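Local coordinates for putative uncharacterized protein (Burkholderia ambifaria, PDB 3W20) that is probably a metal- and 2-oxoglutarate-dependent dioxygenase that oxidises N-substituted L-amino acids, at residues A[154-159]-A[204-209]; A[79-84]-A[91-96]; A[31-36]-A[174-179]; A[10-15]-A[195-200]. All coordinates share one frame; numbering follows the deposited sequence.

Overall arrangement
Starting from the N terminus, residues 10-15, the turn after strand 4-10, open contact 4, and residues 31-36, behind helix 23-31, open contact 3. Contact 2 comes next and is local: helix 78-83 meets helix 87-107 after a short connection, so its small loop lies wholly within the long loop of contact 3. Residues 154-159 then open contact 1. Contact 3 closes at 174-179, joining the end of helix 23-31 to the entrance of strand 178-185 in the double-stranded beta-helix. Contact 4 closes at 195-200, enclosing contact 3 and joining the turn after strand 4-10 to strand 193-196. Contact 1 closes last, crossing both, and packs helix 203-216 against the metal-binding loop.

Contact 1: residues A[154-159]-A[204-209]; sequences PHCDDV and AALDEM. With ZN (zinc ion), chain C.
L206 reaches from helix 203-216 to the metal-binding loop, where its CD2 mainly meets the backbone and its CD1 mainly the sulfur of C156. CD2 lies 3.9 Å from H155 CA and 3.8 Å from C156 N, while CD1 lies 3.9 Å from C156 SG. The sulfur is carried toward the leucine because C156 SG sits between its own N and carbonyl carbon (chi1 65°). P200 and L245 also touch L206, so this patch of van der Waals packing is well covered. The two segments share no hydrogen bond; the helix simply backs the loop.

On the other side of the loop the chemistry is metal coordination. H155 turns its imidazole away from the helix, and NE2 binds the zinc ion at 2.3 Å; D157 OD2 binds it at 1.9 Å, and H246 supplies the third protein ligand. D157 OD1 lies at the edge of the H155 ring, in its plane. Backbone bonds from H155 to H246 and from D157 to S242 hold the two ligand-bearing parts of the chain together. A His-X-Asp sequence with a distant histidine is the facial triad of 2-oxoglutarate-dependent dioxygenases, two histidines and one carboxylate, here occupied by zinc.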
loop_
_atom_site.group_PDB
_atom_site.type_symbol
_atom_site.label_atom_id
_atom_site.label_comp_id
_atom_site.label_asym_id
_atom_site.label_seq_id
_atom_site.Cartn_x
_atom_site.Cartn_y
_atom_site.Cartn_z
ATOM N N PRO A 154 26.604 1.116 10.080
ATOM C CA PRO A 154 26.244 -0.072 10.870
ATOM C C PRO A 154 24.785 0.025 11.260
ATOM O O PRO A 154 24.334 1.076 11.659
ATOM C CB PRO A 154 27.128 0.036 12.130
ATOM C CG PRO A 154 28.208 1.003 11.774
ATOM C CD PRO A 154 27.492 1.988 10.873
ATOM N N HIS A 155 24.044 -1.057 11.086
ATOM C CA HIS A 155 22.628 -1.027 11.367
ATOM C C HIS A 155 22.258 -2.457 11.715
ATOM O O HIS A 155 23.108 -3.371 11.687
ATOM C CB HIS A 155 21.841 -0.575 10.142
ATOM C CG HIS A 155 21.849 -1.584 9.074
ATOM N ND1 HIS A 155 22.959 -1.903 8.413
ATOM C CD2 HIS A 155 20.859 -2.456 8.640
ATOM C CE1 HIS A 155 22.697 -2.885 7.545
ATOM N NE2 HIS A 155 21.419 -3.256 7.727
ATOM N N CYS A 156 20.989 -2.658 12.071
ATOM C CA CYS A 156 20.441 -3.992 12.212
ATOM C C CYS A 156 19.076 -3.948 11.559
ATOM O O CYS A 156 18.534 -2.828 11.268
ATOM C CB CYS A 156 20.405 -4.476 13.666
ATOM S SG CYS A 156 19.306 -3.496 14.682
ATOM N N ASP A 157 18.599 -5.106 11.196
ATOM C CA ASP A 157 17.328 -5.218 10.561
ATOM C C ASP A 157 16.362 -5.999 11.443
ATOM O O ASP A 157 16.632 -7.142 11.847
ATOM C CB ASP A 157 17.431 -5.883 9.197
ATOM C CG ASP A 157 18.607 -5.349 8.298
ATOM O OD1 ASP A 157 18.437 -4.366 7.600
ATOM O OD2 ASP A 157 19.640 -6.021 8.165
ATOM N N ASP A 158 15.245 -5.362 11.771
ATOM C CA ASP A 158 14.235 -5.984 12.603
ATOM C C ASP A 158 12.919 -5.339 12.138
ATOM O O ASP A 158 12.807 -4.071 12.088
ATOM C CB ASP A 158 14.501 -5.619 14.094
ATOM C CG ASP A 158 13.437 -6.175 15.038
ATOM O OD1 ASP A 158 12.228 -6.142 14.715
ATOM O OD2 ASP A 158 13.795 -6.648 16.154
ATOM N N VAL A 159 11.970 -6.211 11.746
ATOM C CA VAL A 159 10.728 -5.829 11.089
ATOM C C VAL A 159 9.928 -4.834 11.986
ATOM O O VAL A 159 9.151 -4.012 11.464
ATOM C CB VAL A 159 9.903 -7.093 10.711
ATOM C CG1 VAL A 159 9.233 -7.707 11.917
ATOM C CG2 VAL A 159 8.828 -6.717 9.700
ATOM N N ALA A 204 15.226 3.868 17.763
ATOM C CA ALA A 204 15.776 5.003 18.500
ATOM C C ALA A 204 17.236 4.681 18.972
ATOM O O ALA A 204 18.118 5.547 18.902
ATOM C CB ALA A 204 14.889 5.311 19.670
ATOM N N ALA A 205 17.466 3.477 19.485
ATOM C CA ALA A 205 18.824 3.060 19.863
ATOM C C ALA A 205 19.769 3.083 18.684
ATOM O O ALA A 205 20.875 3.595 18.832
ATOM C CB ALA A 205 18.837 1.705 20.594
ATOM N N LEU A 206 19.345 2.618 17.488
ATOM C CA LEU A 206 20.246 2.674 16.333
ATOM C C LEU A 206 20.501 4.116 15.940
ATOM O O LEU A 206 21.633 4.459 15.524
ATOM C CB LEU A 206 19.646 2.051 15.080
ATOM C CG LEU A 206 19.623 0.567 14.992
ATOM C CD1 LEU A 206 18.740 0.260 13.801
ATOM C CD2 LEU A 206 21.054 0.112 14.744
ATOM N N ASP A 207 19.439 4.916 16.068
ATOM C CA ASP A 207 19.463 6.322 15.612
ATOM C C ASP A 207 20.444 7.037 16.537
ATOM O O ASP A 207 21.186 7.881 16.063
ATOM C CB ASP A 207 18.079 6.965 15.735
ATOM C CG ASP A 207 17.172 6.694 14.531
ATOM O OD1 ASP A 207 17.688 6.183 13.524
ATOM O OD2 ASP A 207 15.964 6.996 14.607
ATOM N N GLU A 208 20.478 6.696 17.830
ATOM C CA GLU A 208 21.454 7.344 18.734
ATOM C C GLU A 208 22.872 6.887 18.359
ATOM O O GLU A 208 23.861 7.671 18.406
ATOM C CB GLU A 208 21.130 7.129 20.217
ATOM C CG GLU A 208 22.029 7.951 21.140
ATOM C CD GLU A 208 21.598 7.987 22.605
ATOM O OE1 GLU A 208 20.706 7.210 23.021
ATOM O OE2 GLU A 208 22.182 8.805 23.362
HETATM N N MSE A 209 23.006 5.615 17.971
HETATM C CA MSE A 209 24.308 5.097 17.640
HETATM C C MSE A 209 24.861 5.780 16.420
HETATM O O MSE A 209 26.063 6.091 16.369
HETATM C CB MSE A 209 24.402 3.563 17.493
HETATM C CG MSE A 209 24.138 2.940 18.868
HETATM SE SE MSE A 209 23.565 1.000 18.699
HETATM C CE MSE A 209 24.933 0.805 17.495
HETATM ZN ZN ZN C . 21.198 -5.478 7.164
#

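Contact 2: residues A[79-84]-A[91-96]; sequences GQLQRE and SKAAEY
L81 of helix 78-83 sends its methyls to K92, A93 and Y96 of helix 87-107 in a helical hairpin: the two short segments run nearly antiparallel, at 164°, with their axes 9.6 Å apart. Apolar packing carries most of the contact. With CG anti to the backbone N (chi1 178°), the isobutyl group of L81 extends across the gap and its methyls part. The L81 side chain crosses that of Y96 at about a right angle, CD2 lying 3.9 Å from Y96 CG, whereas CD1 goes to the backbone and CB atoms of K92 and A93. W168 also packs on L81.

The charged part is weaker. E84 bends at chi2 and K92 bends twice, so that their chains lie obliquely over each other, with E84 CG 3.9 Å from K92 CB. Their ends form a long salt bridge, E84 OE2 to K92 NZ at 3.7 Å. The hydroxyl of Y96 has its main partner elsewhere, at the C-terminal carboxylate of D273. A93 and A94 meet V90 and F97 of the second subunit, so helix 87-107 also serves the dimer interface. The tightest spot within the hairpin is L81 CD1, 3.3 Å from A93 N and 3.5 Å from K92 C.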
loop_
_atom_site.group_PDB
_atom_site.type_symbol
_atom_site.label_atom_id
_atom_site.label_comp_id
_atom_site.label_asym_id
_atom_site.label_seq_id
_atom_site.Cartn_x
_atom_site.Cartn_y
_atom_site.Cartn_z
ATOM N N GLY A 79 13.143 -1.305 5.020
ATOM C CA GLY A 79 14.039 -0.522 5.851
ATOM C C GLY A 79 13.874 0.938 5.552
ATOM O O GLY A 79 13.931 1.766 6.462
ATOM N N GLN A 80 13.640 1.265 4.280
ATOM C CA GLN A 80 13.351 2.666 3.915
ATOM C C GLN A 80 11.971 3.126 4.426
ATOM O O GLN A 80 11.793 4.265 4.919
ATOM C CB GLN A 80 13.407 2.889 2.412
ATOM C CG GLN A 80 14.772 2.700 1.752
ATOM C CD GLN A 80 14.695 2.385 0.228
ATOM O OE1 GLN A 80 13.652 2.556 -0.432
ATOM N NE2 GLN A 80 15.817 1.952 -0.327
ATOM N N LEU A 81 11.019 2.215 4.369
ATOM C CA LEU A 81 9.702 2.557 4.881
ATOM C C LEU A 81 9.760 2.870 6.366
ATOM O O LEU A 81 9.057 3.756 6.842
ATOM C CB LEU A 81 8.693 1.448 4.560
ATOM C CG LEU A 81 7.237 1.593 5.060
ATOM C CD1 LEU A 81 6.600 2.875 4.514
ATOM C CD2 LEU A 81 6.421 0.382 4.686
ATOM N N GLN A 82 10.578 2.121 7.115
ATOM C CA GLN A 82 10.705 2.319 8.547
ATOM C C GLN A 82 11.265 3.676 8.922
ATOM O O GLN A 82 11.034 4.079 10.048
ATOM C CB GLN A 82 11.663 1.274 9.150
ATOM C CG GLN A 82 11.022 -0.071 9.290
ATOM C CD GLN A 82 11.988 -1.140 9.849
ATOM O OE1 GLN A 82 13.169 -1.059 9.669
ATOM N NE2 GLN A 82 11.414 -2.193 10.461
ATOM N N ARG A 83 11.993 4.350 8.036
ATOM C CA ARG A 83 12.535 5.659 8.365
ATOM C C ARG A 83 11.487 6.758 8.393
ATOM O O ARG A 83 11.683 7.842 9.000
ATOM C CB ARG A 83 13.742 5.964 7.484
ATOM C CG ARG A 83 14.894 5.092 7.924
ATOM C CD ARG A 83 16.242 5.654 7.491
ATOM N NE ARG A 83 16.550 5.092 6.184
ATOM C CZ ARG A 83 17.137 3.911 5.981
ATOM N NH1 ARG A 83 17.512 3.139 7.017
ATOM N NH2 ARG A 83 17.340 3.507 4.732
ATOM N N GLU A 84 10.356 6.536 7.733
ATOM C CA GLU A 84 9.376 7.607 7.607
ATOM C C GLU A 84 8.441 7.729 8.834
ATOM O O GLU A 84 8.136 6.732 9.514
ATOM C CB GLU A 84 8.514 7.346 6.350
ATOM C CG GLU A 84 9.298 7.210 5.058
ATOM C CD GLU A 84 9.955 8.496 4.617
ATOM O OE1 GLU A 84 9.511 9.607 5.012
ATOM O OE2 GLU A 84 10.949 8.392 3.921
ATOM N N SER A 91 1.973 7.717 3.374
ATOM C CA SER A 91 2.128 7.861 1.923
ATOM C C SER A 91 3.199 6.893 1.431
ATOM O O SER A 91 3.028 6.255 0.395
ATOM C CB SER A 91 2.434 9.297 1.446
ATOM O OG SER A 91 3.571 9.757 2.094
ATOM N N LYS A 92 4.311 6.750 2.163
ATOM C CA LYS A 92 5.335 5.740 1.726
ATOM C C LYS A 92 4.822 4.324 1.843
ATOM O O LYS A 92 5.229 3.489 1.019
ATOM C CB LYS A 92 6.653 5.889 2.483
ATOM C CG LYS A 92 7.865 5.292 1.797
ATOM C CD LYS A 92 8.107 6.011 0.476
ATOM C CE LYS A 92 9.537 5.962 -0.054
ATOM N NZ LYS A 92 10.390 7.067 0.470
ATOM N N ALA A 93 3.960 4.026 2.850
ATOM C CA ALA A 93 3.352 2.646 2.936
ATOM C C ALA A 93 2.505 2.415 1.693
ATOM O O ALA A 93 2.490 1.308 1.161
ATOM C CB ALA A 93 2.477 2.478 4.209
ATOM N N ALA A 94 1.781 3.449 1.229
ATOM C CA ALA A 94 0.953 3.232 0.033
ATOM C C ALA A 94 1.914 2.866 -1.121
ATOM O O ALA A 94 1.580 1.974 -1.899
ATOM C CB ALA A 94 0.230 4.546 -0.373
ATOM N N GLU A 95 3.034 3.578 -1.281
ATOM C CA GLU A 95 4.026 3.258 -2.351
ATOM C C GLU A 95 4.595 1.872 -2.192
ATOM O O GLU A 95 4.614 1.042 -3.144
ATOM C CB GLU A 95 5.219 4.267 -2.438
ATOM C CG GLU A 95 4.878 5.659 -2.916
ATOM C CD GLU A 95 6.188 6.478 -2.895
ATOM O OE1 GLU A 95 7.170 6.097 -3.598
ATOM O OE2 GLU A 95 6.250 7.419 -2.110
ATOM N N TYR A 96 4.951 1.549 -0.961
ATOM C CA TYR A 96 5.569 0.255 -0.708
ATOM C C TYR A 96 4.646 -0.890 -1.075
ATOM O O TYR A 96 5.052 -1.804 -1.849
ATOM C CB TYR A 96 5.990 0.148 0.753
ATOM C CG TYR A 96 6.655 -1.189 1.070
ATOM C CD1 TYR A 96 8.009 -1.428 0.826
ATOM C CD2 TYR A 96 5.906 -2.205 1.651
ATOM C CE1 TYR A 96 8.574 -2.688 1.160
ATOM C CE2 TYR A 96 6.461 -3.444 1.987
ATOM C CZ TYR A 96 7.783 -3.675 1.728
ATOM O OH TYR A 96 8.314 -4.902 2.055
#

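Contact 3: residues A[31-36]-A[174-179]; sequences DADEAD and FPRQLG
R176 has CG beside its backbone N and then bends at chi2 (-55°), which lays its chain over the carbonyl of D31 and brings the guanidinium face to face with the D33 carboxylate. D33 answers with CG anti to its backbone N (chi1 -160°), pointing its carboxylate across the gap; it is the positive-phi residue just after helix 23-31, whose bonds back into the last turn make a Schellman motif.

The two flat groups are stacked, their planes only 8° apart. D33 CG lies 3.6 Å above the centre of the R176 guanidinium, and P175 CB lies 3.9 Å over the opposite face, so the group is sandwiched between a carboxylate and a proline. D33 OD1 and R176 NH2 form a salt bridge at 3.5 Å, but the oxygen stands well out of the guanidinium plane and the attraction is of charges alone. Directed bonds come from elsewhere: Q241 takes a hydrogen bond from R176 NH2 and gives one to D33 OD1, which R11 also grips.

Nearer the backbone, R176 CG rests 3.3 Å from D31 O. A water bridges the segments, donating to D31 OD1 and to R176 O, each at 2.7 Å, while D31 OD2 is bound to H264.

R176 belongs to a type I turn, F174 to Q177, that leads into strand 178-185. The contact thus joins the C-terminal end of helix 23-31 to the entrance of a strand set between strands 236-241 and 255-265, with L178 packing on I27 and L30 of that helix.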
loop_
_atom_site.group_PDB
_atom_site.type_symbol
_atom_site.label_atom_id
_atom_site.label_comp_id
_atom_site.label_asym_id
_atom_site.label_seq_id
_atom_site.Cartn_x
_atom_site.Cartn_y
_atom_site.Cartn_z
ATOM N N ASP A 31 17.699 -20.551 13.059
ATOM C CA ASP A 31 16.429 -20.229 13.764
ATOM C C ASP A 31 16.520 -20.847 15.155
ATOM O O ASP A 31 15.841 -20.387 16.068
ATOM C CB ASP A 31 15.322 -20.890 12.982
ATOM C CG ASP A 31 13.947 -20.466 13.420
ATOM O OD1 ASP A 31 13.641 -19.298 13.578
ATOM O OD2 ASP A 31 13.174 -21.399 13.704
ATOM N N ALA A 32 17.307 -21.922 15.283
ATOM C CA ALA A 32 17.551 -22.517 16.597
ATOM C C ALA A 32 18.578 -21.764 17.437
ATOM O O ALA A 32 18.963 -22.205 18.541
ATOM C CB ALA A 32 17.996 -23.985 16.427
ATOM N N ASP A 33 19.068 -20.647 16.968
ATOM C CA ASP A 33 20.152 -19.970 17.624
ATOM C C ASP A 33 21.393 -20.839 17.798
ATOM O O ASP A 33 22.101 -20.735 18.811
ATOM C CB ASP A 33 19.718 -19.262 18.958
ATOM C CG ASP A 33 20.657 -18.191 19.406
ATOM O OD1 ASP A 33 21.411 -17.550 18.604
ATOM O OD2 ASP A 33 20.729 -17.972 20.655
ATOM N N GLU A 34 21.693 -21.670 16.815
ATOM C CA GLU A 34 22.898 -22.547 16.856
ATOM C C GLU A 34 24.059 -21.963 15.995
ATOM O O GLU A 34 25.153 -22.522 15.942
ATOM C CB GLU A 34 22.549 -23.935 16.329
ATOM C CG GLU A 34 21.754 -24.756 17.382
ATOM C CD GLU A 34 21.026 -25.949 16.771
ATOM O OE1 GLU A 34 21.267 -26.226 15.577
ATOM O OE2 GLU A 34 20.218 -26.614 17.486
ATOM N N ALA A 35 23.789 -20.881 15.301
ATOM C CA ALA A 35 24.837 -20.202 14.520
ATOM C C ALA A 35 24.489 -18.705 14.458
ATOM O O ALA A 35 23.317 -18.330 14.563
ATOM C CB ALA A 35 24.869 -20.767 13.122
ATOM N N ASP A 36 25.504 -17.842 14.298
ATOM C CA ASP A 36 25.211 -16.466 14.064
ATOM C C ASP A 36 25.182 -16.138 12.552
ATOM O O ASP A 36 24.451 -15.273 12.118
ATOM C CB ASP A 36 26.236 -15.656 14.840
ATOM C CG ASP A 36 26.194 -15.984 16.314
ATOM O OD1 ASP A 36 25.104 -15.826 16.879
ATOM O OD2 ASP A 36 27.168 -16.560 16.866
ATOM N N PHE A 174 11.076 -10.505 15.971
ATOM C CA PHE A 174 11.386 -11.920 15.812
ATOM C C PHE A 174 12.855 -12.073 16.094
ATOM O O PHE A 174 13.701 -11.555 15.321
ATOM C CB PHE A 174 11.084 -12.340 14.363
ATOM C CG PHE A 174 9.575 -12.391 14.071
ATOM C CD1 PHE A 174 8.900 -13.610 14.095
ATOM C CD2 PHE A 174 8.834 -11.221 13.927
ATOM C CE1 PHE A 174 7.514 -13.673 13.834
ATOM C CE2 PHE A 174 7.436 -11.272 13.779
ATOM C CZ PHE A 174 6.782 -12.517 13.723
ATOM N N PRO A 175 13.230 -12.690 17.245
ATOM C CA PRO A 175 14.673 -12.615 17.575
ATOM C C PRO A 175 15.583 -13.362 16.621
ATOM O O PRO A 175 16.773 -13.060 16.512
ATOM C CB PRO A 175 14.747 -13.281 18.993
ATOM C CG PRO A 175 13.432 -13.996 19.136
ATOM C CD PRO A 175 12.406 -13.356 18.291
ATOM N N ARG A 176 15.040 -14.312 15.845
ATOM C CA ARG A 176 15.835 -14.995 14.878
ATOM C C ARG A 176 15.607 -14.502 13.445
ATOM O O ARG A 176 15.761 -15.275 12.488
ATOM C CB ARG A 176 15.680 -16.535 14.957
ATOM C CG ARG A 176 15.887 -17.096 16.379
ATOM C CD ARG A 176 17.250 -16.677 16.990
ATOM N NE ARG A 176 17.071 -16.597 18.457
ATOM C CZ ARG A 176 17.804 -15.827 19.254
ATOM N NH1 ARG A 176 17.543 -15.818 20.539
ATOM N NH2 ARG A 176 18.842 -15.111 18.823
ATOM N N GLN A 177 15.145 -13.247 13.270
ATOM C CA GLN A 177 14.934 -12.746 11.882
ATOM C C GLN A 177 16.264 -12.964 11.124
ATOM O O GLN A 177 17.336 -12.622 11.662
ATOM C CB GLN A 177 14.622 -11.262 11.930
ATOM C CG GLN A 177 14.507 -10.611 10.500
ATOM C CD GLN A 177 13.995 -9.176 10.561
ATOM O OE1 GLN A 177 13.074 -8.873 11.309
ATOM N NE2 GLN A 177 14.492 -8.343 9.628
ATOM N N LEU A 178 16.179 -13.467 9.870
ATOM C CA LEU A 178 17.431 -13.715 9.128
ATOM C C LEU A 178 17.529 -12.770 7.985
ATOM O O LEU A 178 16.493 -12.498 7.350
ATOM C CB LEU A 178 17.465 -15.143 8.586
ATOM C CG LEU A 178 17.218 -16.153 9.704
ATOM C CD1 LEU A 178 17.234 -17.533 9.041
ATOM C CD2 LEU A 178 18.256 -16.032 10.878
ATOM N N GLY A 179 18.756 -12.341 7.646
ATOM C CA GLY A 179 18.999 -11.732 6.327
ATOM C C GLY A 179 19.623 -12.839 5.462
ATOM O O GLY A 179 20.334 -13.726 5.996
HETATM O O HOH W 1 14.028 -17.197 11.913
#

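Contact 4: residues A[10-15]-A[195-200]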
loop_
_atom_site.group_PDB
_atom_site.type_symbol
_atom_site.label_atom_id
_atom_site.label_comp_id
_atom_site.label_asym_id
_atom_site.label_seq_id
_atom_site.Cartn_x
_atom_site.Cartn_y
_atom_site.Cartn_z
HETATM N N MSE A 10 29.290 -20.084 11.432
HETATM C CA MSE A 10 30.079 -19.233 12.307
HETATM C C MSE A 10 29.336 -18.899 13.552
HETATM O O MSE A 10 28.176 -18.488 13.476
HETATM C CB MSE A 10 30.443 -17.903 11.644
HETATM C CG MSE A 10 29.793 -17.745 10.276
HETATM SE SE MSE A 10 31.020 -18.525 8.923
HETATM C CE MSE A 10 32.097 -17.076 9.487
ATOM N N ARG A 11 29.993 -19.033 14.716
ATOM C CA ARG A 11 29.454 -18.482 15.983
ATOM C C ARG A 11 30.495 -17.581 16.548
ATOM O O ARG A 11 31.691 -17.871 16.396
ATOM C CB ARG A 11 29.229 -19.646 16.971
ATOM C CG ARG A 11 27.936 -20.363 16.762
ATOM C CD ARG A 11 26.820 -19.397 17.156
ATOM N NE ARG A 11 26.069 -19.833 18.284
ATOM C CZ ARG A 11 24.879 -19.364 18.631
ATOM N NH1 ARG A 11 24.256 -18.324 17.980
ATOM N NH2 ARG A 11 24.334 -19.911 19.707
ATOM N N PHE A 12 30.090 -16.514 17.208
ATOM C CA PHE A 12 31.035 -15.602 17.871
ATOM C C PHE A 12 32.079 -16.353 18.700
ATOM O O PHE A 12 31.747 -17.254 19.444
ATOM C CB PHE A 12 30.324 -14.552 18.793
ATOM C CG PHE A 12 29.471 -13.568 18.022
ATOM C CD1 PHE A 12 30.069 -12.603 17.223
ATOM C CD2 PHE A 12 28.065 -13.676 18.063
ATOM C CE1 PHE A 12 29.294 -11.684 16.515
ATOM C CE2 PHE A 12 27.290 -12.811 17.294
ATOM C CZ PHE A 12 27.893 -11.841 16.486
ATOM N N GLY A 13 33.355 -15.934 18.550
ATOM C CA GLY A 13 34.484 -16.460 19.362
ATOM C C GLY A 13 34.919 -17.905 19.073
ATOM O O GLY A 13 35.793 -18.425 19.796
ATOM N N THR A 14 34.369 -18.527 18.036
ATOM C CA THR A 14 34.519 -19.971 17.754
ATOM C C THR A 14 35.005 -20.224 16.325
ATOM O O THR A 14 34.607 -19.501 15.408
ATOM C CB THR A 14 33.121 -20.618 17.934
ATOM O OG1 THR A 14 32.578 -20.189 19.181
ATOM C CG2 THR A 14 33.156 -22.102 17.932
ATOM N N ALA A 15 35.815 -21.283 16.081
ATOM C CA ALA A 15 36.248 -21.608 14.701
ATOM C C ALA A 15 35.041 -22.056 13.877
ATOM O O ALA A 15 34.090 -22.608 14.448
ATOM C CB ALA A 15 37.379 -22.644 14.670
HETATM N N MSE A 195 30.005 -8.192 11.458
HETATM C CA MSE A 195 28.802 -8.432 12.265
HETATM C C MSE A 195 29.286 -8.445 13.735
HETATM O O MSE A 195 30.223 -9.232 14.093
HETATM C CB MSE A 195 28.147 -9.790 11.802
HETATM C CG MSE A 195 27.054 -10.014 12.810
HETATM SE SE MSE A 195 26.092 -11.669 12.161
HETATM C CE MSE A 195 27.189 -13.075 12.559
ATOM N N TRP A 196 28.700 -7.556 14.597
ATOM C CA TRP A 196 29.037 -7.572 15.978
ATOM C C TRP A 196 28.051 -8.294 16.891
ATOM O O TRP A 196 26.852 -8.416 16.584
ATOM C CB TRP A 196 29.092 -6.144 16.484
ATOM C CG TRP A 196 30.192 -5.271 15.863
ATOM C CD1 TRP A 196 31.463 -4.985 16.390
ATOM C CD2 TRP A 196 30.125 -4.514 14.612
ATOM N NE1 TRP A 196 32.150 -4.124 15.559
ATOM C CE2 TRP A 196 31.410 -3.782 14.503
ATOM C CE3 TRP A 196 29.154 -4.272 13.690
ATOM C CZ2 TRP A 196 31.687 -2.962 13.412
ATOM C CZ3 TRP A 196 29.445 -3.453 12.584
ATOM C CH2 TRP A 196 30.670 -2.776 12.485
ATOM N N ASP A 197 28.574 -8.764 18.042
ATOM C CA ASP A 197 27.748 -9.344 19.104
ATOM C C ASP A 197 27.096 -8.256 19.940
ATOM O O ASP A 197 27.414 -7.969 21.149
ATOM C CB ASP A 197 28.605 -10.371 19.877
ATOM C CG ASP A 197 27.906 -10.921 21.075
ATOM O OD1 ASP A 197 26.671 -11.040 21.030
ATOM O OD2 ASP A 197 28.612 -11.140 22.086
ATOM N N ASN A 198 26.204 -7.536 19.262
ATOM C CA ASN A 198 25.521 -6.367 19.832
ATOM C C ASN A 198 24.156 -6.263 19.158
ATOM O O ASN A 198 24.095 -6.309 17.958
ATOM C CB ASN A 198 26.324 -5.087 19.583
ATOM C CG ASN A 198 25.647 -3.856 20.146
ATOM O OD1 ASN A 198 24.643 -3.368 19.604
ATOM N ND2 ASN A 198 26.186 -3.342 21.284
ATOM N N ARG A 199 23.090 -6.224 19.955
ATOM C CA ARG A 199 21.702 -6.127 19.356
ATOM C C ARG A 199 20.936 -4.957 19.855
ATOM O O ARG A 199 20.320 -4.990 20.947
ATOM C CB ARG A 199 20.913 -7.439 19.667
ATOM C CG ARG A 199 21.483 -8.724 19.179
ATOM C CD ARG A 199 20.438 -9.866 19.591
ATOM N NE ARG A 199 20.656 -10.763 18.555
ATOM C CZ ARG A 199 19.798 -11.573 17.996
ATOM N NH1 ARG A 199 18.531 -11.753 18.381
ATOM N NH2 ARG A 199 20.305 -12.223 17.044
ATOM N N PRO A 200 21.023 -3.844 19.156
ATOM C CA PRO A 200 20.325 -2.632 19.578
ATOM C C PRO A 200 18.829 -2.920 19.797
ATOM O O PRO A 200 18.253 -3.713 19.058
ATOM C CB PRO A 200 20.507 -1.695 18.377
ATOM C CG PRO A 200 21.696 -2.208 17.682
ATOM C CD PRO A 200 21.701 -3.700 17.858
#
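F12 does nearly all the packing here, laying one ring face against D197 while its edge meets M195 O of strand 193-196. D197 CB stands 3.5 Å from the F12 ring centroid and only 2° off its normal, a CH-pi contact placed almost exactly over the middle of the face. D197 N sits over the same face, 3.4 Å from F12 CE1, whereas M195 O approaches the ring edge in its plane, 3.6 Å from F12 CE1. On the more buried side, the methyl of selenomethionine M195, brought round by a bend at chi3, reaches F12 CZ at 4.2 Å.

Away from the ring the contact thins out quickly. D197, the centre of an inverse gamma turn, is exposed, and its carboxylate plane is tilted 32° from the F12 ring. Beyond F12 along the chain, G13 and T14 are exposed, in a type II turn from R11 to T14; T14 OG1 donates to F12 O at 3.1 Å from above the carbonyl plane.

I228 of strand 227-230 touches both F12 and M195. The turn between strands 4-10 and 17-22 is thereby pinned to the three-stranded sheet of 227-230, 193-196 and 246-248, with strand 37-41 packing on M195 through A37.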